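Local coordinates for protein beta sliding clamp (Pseudomonas aeruginosa, PDB 6AMS) that probably forms a ring-shaped head-to-tail dimer around DNA and tethers DNA polymerases and other replication proteins to it, making synthesis processive, at residues T142-A147 and R176-S181; I195-G200 and K236-K241. One frame throughout, in Å; residues are numbered along the deposited sequence.

Interaction 1: residues T142-A147 and R176-S181; sequences TSFAMA and RLAMCS
In the central domain of the sliding clamp, the short 3-10 turn 143-145 that follows helix 132-142, together with Thr142, rests on strand 176-183 of an antiparallel sheet. It is a buried contact where Thr142, Phe144 and Ala145 meet Arg176, Ala178 and Cys180. Small side chains let the backbones come close: the CA atoms of Thr142 and Ala178 are 4.9 Å apart. At the centre the methyl groups meet, Ala145 CB lying 3.4 Å from Ala178 CB. On one side of this pair Thr142 turns its methyl group to the strand, CG2 resting 3.4 Å from Ala178 O and reaching on to Cys180 CB. The rotation that does this (chi1 66°) sends OG1 back to the helix, where it hydrogen-bonds Leu138 O, so the polar atom is satisfied behind an apolar front.

Phe144 spans two neighbours. CZ touches Ala178 CB at 4.0 Å, while the CD2 edge of the ring faces Arg176 NH1, which lies near the ring plane. The ring and guanidinium planes are inclined by 67°, and NH1 comes to the edge of the ring, not over its face. The arginine chain, extended from CG to NE, carries its head group past the turn to salt bridges with Asp173 through NE and with Asp327 through NH1; these two carboxylates probably fix its orientation. Asp327 belongs to helix 322-329, so the arginine links the central domain to the C-terminal one. Over one face of that head group the turn presents the carbonyl of Phe144, whose O lies 3.1 Å from the guanidinium plane, offset toward its rim. Arg176 NH2 is 3.1 Å from Phe144 O, but the angle is too poor for a hydrogen bond.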
# COMPACT_ATOMS: atom_id res chain seq x y z
N THR A 142 -21.43 10.80 -3.13
CA THR A 142 -22.12 10.30 -1.97
C THR A 142 -21.66 9.05 -1.26
O THR A 142 -22.06 8.86 -0.18
CB THR A 142 -23.60 10.06 -2.28
OG1 THR A 142 -23.72 9.03 -3.22
CG2 THR A 142 -24.26 11.28 -2.81
N SER A 143 -20.78 8.25 -1.83
CA SER A 143 -20.40 6.94 -1.32
C SER A 143 -19.79 6.82 0.10
O SER A 143 -20.02 5.86 0.76
CB SER A 143 -19.63 6.15 -2.37
OG SER A 143 -18.42 6.74 -2.66
N PHE A 144 -19.07 7.85 0.53
CA PHE A 144 -18.44 7.88 1.84
C PHE A 144 -19.47 7.86 2.97
O PHE A 144 -19.20 7.41 4.07
CB PHE A 144 -17.53 9.11 1.97
CG PHE A 144 -18.27 10.42 1.93
CD1 PHE A 144 -18.48 11.08 0.73
CD2 PHE A 144 -18.77 10.98 3.09
CE1 PHE A 144 -19.16 12.28 0.70
CE2 PHE A 144 -19.46 12.17 3.06
CZ PHE A 144 -19.65 12.82 1.86
N ALA A 145 -20.66 8.38 2.68
CA ALA A 145 -21.74 8.46 3.65
C ALA A 145 -22.29 7.10 4.07
O ALA A 145 -22.83 6.96 5.16
CB ALA A 145 -22.84 9.38 3.15
N MET A 146 -22.21 6.12 3.17
CA MET A 146 -22.69 4.77 3.43
C MET A 146 -22.21 4.17 4.75
O MET A 146 -21.06 4.34 5.14
CB MET A 146 -22.31 3.84 2.29
CG MET A 146 -22.90 4.20 0.94
SD MET A 146 -22.64 2.91 -0.28
CE MET A 146 -20.87 2.94 -0.47
N ALA A 147 -23.09 3.43 5.40
CA ALA A 147 -22.76 2.76 6.65
C ALA A 147 -22.05 1.46 6.33
O ALA A 147 -22.30 0.85 5.30
CB ALA A 147 -24.01 2.48 7.45
N ARG A 176 -24.71 10.78 9.40
CA ARG A 176 -24.41 11.73 8.35
C ARG A 176 -25.11 11.33 7.06
O ARG A 176 -25.42 10.17 6.86
CB ARG A 176 -22.91 11.75 8.09
CG ARG A 176 -22.42 10.43 7.53
CD ARG A 176 -20.93 10.41 7.35
NE ARG A 176 -20.43 9.05 7.38
CZ ARG A 176 -19.18 8.73 7.12
NH1 ARG A 176 -18.32 9.67 6.79
NH2 ARG A 176 -18.80 7.46 7.17
N LEU A 177 -25.36 12.30 6.19
CA LEU A 177 -26.01 12.01 4.93
C LEU A 177 -25.37 12.71 3.73
O LEU A 177 -24.91 13.84 3.83
CB LEU A 177 -27.50 12.33 5.01
CG LEU A 177 -28.41 11.96 3.84
CD1 LEU A 177 -29.82 11.71 4.35
CD2 LEU A 177 -28.43 13.06 2.79
N ALA A 178 -25.37 12.03 2.60
CA ALA A 178 -24.84 12.58 1.37
C ALA A 178 -25.83 12.32 0.23
O ALA A 178 -26.17 11.17 -0.04
CB ALA A 178 -23.49 11.97 1.04
N MET A 179 -26.30 13.38 -0.40
CA MET A 179 -27.20 13.23 -1.52
C MET A 179 -26.81 14.08 -2.75
O MET A 179 -26.34 15.15 -2.61
CB MET A 179 -28.64 13.49 -1.13
CG MET A 179 -28.89 14.89 -0.59
SD MET A 179 -30.56 15.41 -0.28
CE MET A 179 -31.38 14.70 -1.66
N CYS A 180 -27.01 13.56 -3.95
CA CYS A 180 -26.72 14.25 -5.17
C CYS A 180 -27.82 14.00 -6.20
O CYS A 180 -28.28 12.93 -6.33
CB CYS A 180 -25.35 13.87 -5.65
SG CYS A 180 -24.71 14.76 -7.02
N SER A 181 -28.21 15.01 -6.96
CA SER A 181 -29.36 14.96 -7.86
C SER A 181 -28.95 15.45 -9.22
O SER A 181 -28.31 16.53 -9.33
CB SER A 181 -30.46 15.87 -7.32
OG SER A 181 -31.02 15.32 -6.14

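Interaction 2: residues I195-G200 and K236-K241; sequences IVPRKG and KLVDGK
Ile195 and Val238 form the apolar centre of a contact at the edge of a central-domain sheet, where a loop segment runs beside the outermost strand 192-197. Ile195 CG2 lies 3.5 Å from Val238 CB, the two side chains crossing at a slant. CG2 stands opposite the backbone N about the CA-CB bond (CG1 has chi1 -55°), which sets this methyl over the valine and leaves CG1 to carry CD1 along the loop toward Gly240 O. Val238 CG2 is shared: it lies 3.6 Å from Ile195 CG2 and 3.3 Å from Pro197 CD, the proline ring and the valine running antiparallel alongside one another. A looser pair, Val196 CG2 and Leu237 CD2, 4.2 Å apart, adds to the packing from the far side of the strand, and both residues also lean on Ile224 of strand 223-227.

Pro197 is the last residue of the strand and the N-cap of helix 198-207. Its ring meets the carbonyl of Lys236, with CG and CD both 3.2 Å from Lys236 O. Pro197 also touches Glu50, whose backbone hydrogen-bonds that of Lys236, so strand, loop and N-terminal domain come together here.

At the polar edge, the strand uses its carbonyl to hold the loop. Leu237 CB and CD2 lie beside Ile195 O, and the same oxygen accepts the one hydrogen bond between the two segments. Val238 N gives it at 2.8 Å, nearly straight at 172°, with the donor tilted 19° from the carbonyl plane of Ile195.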
# COMPACT_ATOMS: atom_id res chain seq x y z
N ILE A 195 -31.85 0.05 -3.56
CA ILE A 195 -30.76 0.14 -2.62
C ILE A 195 -29.70 -0.85 -3.10
O ILE A 195 -29.93 -2.06 -3.05
CB ILE A 195 -31.21 -0.23 -1.19
CG1 ILE A 195 -32.40 0.65 -0.79
CG2 ILE A 195 -30.04 -0.04 -0.23
CD1 ILE A 195 -33.18 0.12 0.39
N VAL A 196 -28.61 -0.32 -3.63
CA VAL A 196 -27.54 -1.14 -4.13
C VAL A 196 -26.55 -1.33 -3.02
O VAL A 196 -26.07 -0.36 -2.45
CB VAL A 196 -26.83 -0.44 -5.30
CG1 VAL A 196 -25.72 -1.33 -5.85
CG2 VAL A 196 -27.81 -0.07 -6.39
N PRO A 197 -26.28 -2.57 -2.62
CA PRO A 197 -25.30 -2.83 -1.57
C PRO A 197 -23.95 -2.17 -1.79
O PRO A 197 -23.43 -2.09 -2.89
CB PRO A 197 -25.16 -4.35 -1.59
CG PRO A 197 -26.40 -4.85 -2.26
CD PRO A 197 -27.23 -3.68 -2.69
N ARG A 198 -23.40 -1.71 -0.68
CA ARG A 198 -22.12 -1.03 -0.62
C ARG A 198 -21.00 -1.54 -1.53
O ARG A 198 -20.40 -0.77 -2.27
CB ARG A 198 -21.64 -1.04 0.83
CG ARG A 198 -20.16 -0.77 0.96
CD ARG A 198 -19.67 -0.97 2.37
NE ARG A 198 -18.43 -0.23 2.51
CZ ARG A 198 -18.37 1.03 2.91
NH1 ARG A 198 -19.49 1.66 3.24
NH2 ARG A 198 -17.20 1.64 3.00
N LYS A 199 -20.72 -2.84 -1.48
CA LYS A 199 -19.63 -3.39 -2.28
C LYS A 199 -19.90 -3.25 -3.78
O LYS A 199 -19.02 -2.89 -4.55
CB LYS A 199 -19.38 -4.85 -1.91
CG LYS A 199 -18.02 -5.36 -2.31
CD LYS A 199 -17.70 -6.69 -1.64
CE LYS A 199 -16.36 -7.24 -2.10
NZ LYS A 199 -16.07 -8.56 -1.50
N GLY A 200 -21.14 -3.51 -4.18
CA GLY A 200 -21.52 -3.40 -5.57
C GLY A 200 -21.45 -2.01 -6.16
O GLY A 200 -20.96 -1.82 -7.26
N LYS A 236 -27.35 -7.69 -6.77
CA LYS A 236 -28.54 -7.91 -5.98
C LYS A 236 -28.77 -6.60 -5.20
O LYS A 236 -27.88 -5.86 -4.94
CB LYS A 236 -28.36 -9.02 -4.96
CG LYS A 236 -28.70 -10.40 -5.45
CD LYS A 236 -28.43 -11.40 -4.35
CE LYS A 236 -29.27 -12.66 -4.51
NZ LYS A 236 -29.54 -13.36 -3.22
N LEU A 237 -29.99 -6.35 -4.82
CA LEU A 237 -30.40 -5.17 -4.10
C LEU A 237 -30.68 -5.54 -2.66
O LEU A 237 -30.91 -6.71 -2.34
CB LEU A 237 -31.68 -4.61 -4.70
CG LEU A 237 -31.65 -4.22 -6.16
CD1 LEU A 237 -33.00 -3.71 -6.55
CD2 LEU A 237 -30.60 -3.18 -6.42
N VAL A 238 -30.67 -4.50 -1.83
CA VAL A 238 -30.94 -4.62 -0.42
C VAL A 238 -32.45 -4.62 -0.28
O VAL A 238 -33.15 -3.73 -0.75
CB VAL A 238 -30.34 -3.45 0.37
CG1 VAL A 238 -30.63 -3.60 1.86
CG2 VAL A 238 -28.84 -3.37 0.13
N ASP A 239 -32.93 -5.67 0.36
CA ASP A 239 -34.32 -5.91 0.61
C ASP A 239 -34.63 -5.13 1.83
O ASP A 239 -34.00 -5.29 2.82
CB ASP A 239 -34.48 -7.37 0.92
CG ASP A 239 -35.62 -7.98 0.23
OD1 ASP A 239 -36.49 -7.28 -0.25
OD2 ASP A 239 -35.65 -9.21 0.21
N GLY A 240 -35.65 -4.33 1.77
CA GLY A 240 -35.98 -3.48 2.86
C GLY A 240 -36.28 -2.11 2.35
O GLY A 240 -36.09 -1.80 1.19
N LYS A 241 -36.75 -1.24 3.22
CA LYS A 241 -37.11 0.07 2.78
C LYS A 241 -36.18 1.11 3.33
O LYS A 241 -35.93 1.16 4.50
CB LYS A 241 -38.55 0.38 3.13
CG LYS A 241 -39.30 1.14 2.03
CD LYS A 241 -40.74 1.47 2.38
CE LYS A 241 -40.78 2.50 3.50
NZ LYS A 241 -42.15 2.78 4.01

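Overall arrangement
Both contacts belong to the central domain, and their centres lie about 14 Å apart. Along the chain they come in series, with interaction 1 complete before interaction 2 begins. Strands 176-183 and 192-197 succeed each other in sequence and share one eight-stranded antiparallel sheet: 192-197 is an outermost strand, whereas 176-183 pairs with 358-362 of the C-terminal domain. Interaction 1 thus lies near the seam with that domain, and interaction 2 on the side toward the N-terminal one, where 231-236 pairs with 51-58. Between them Arg198, at the start of helix 198-207, packs its NH1 3.6 Å from Met146 O. Together they tie the central-domain sheet to neighbouring turns and loops, beside both interdomain strand pairings.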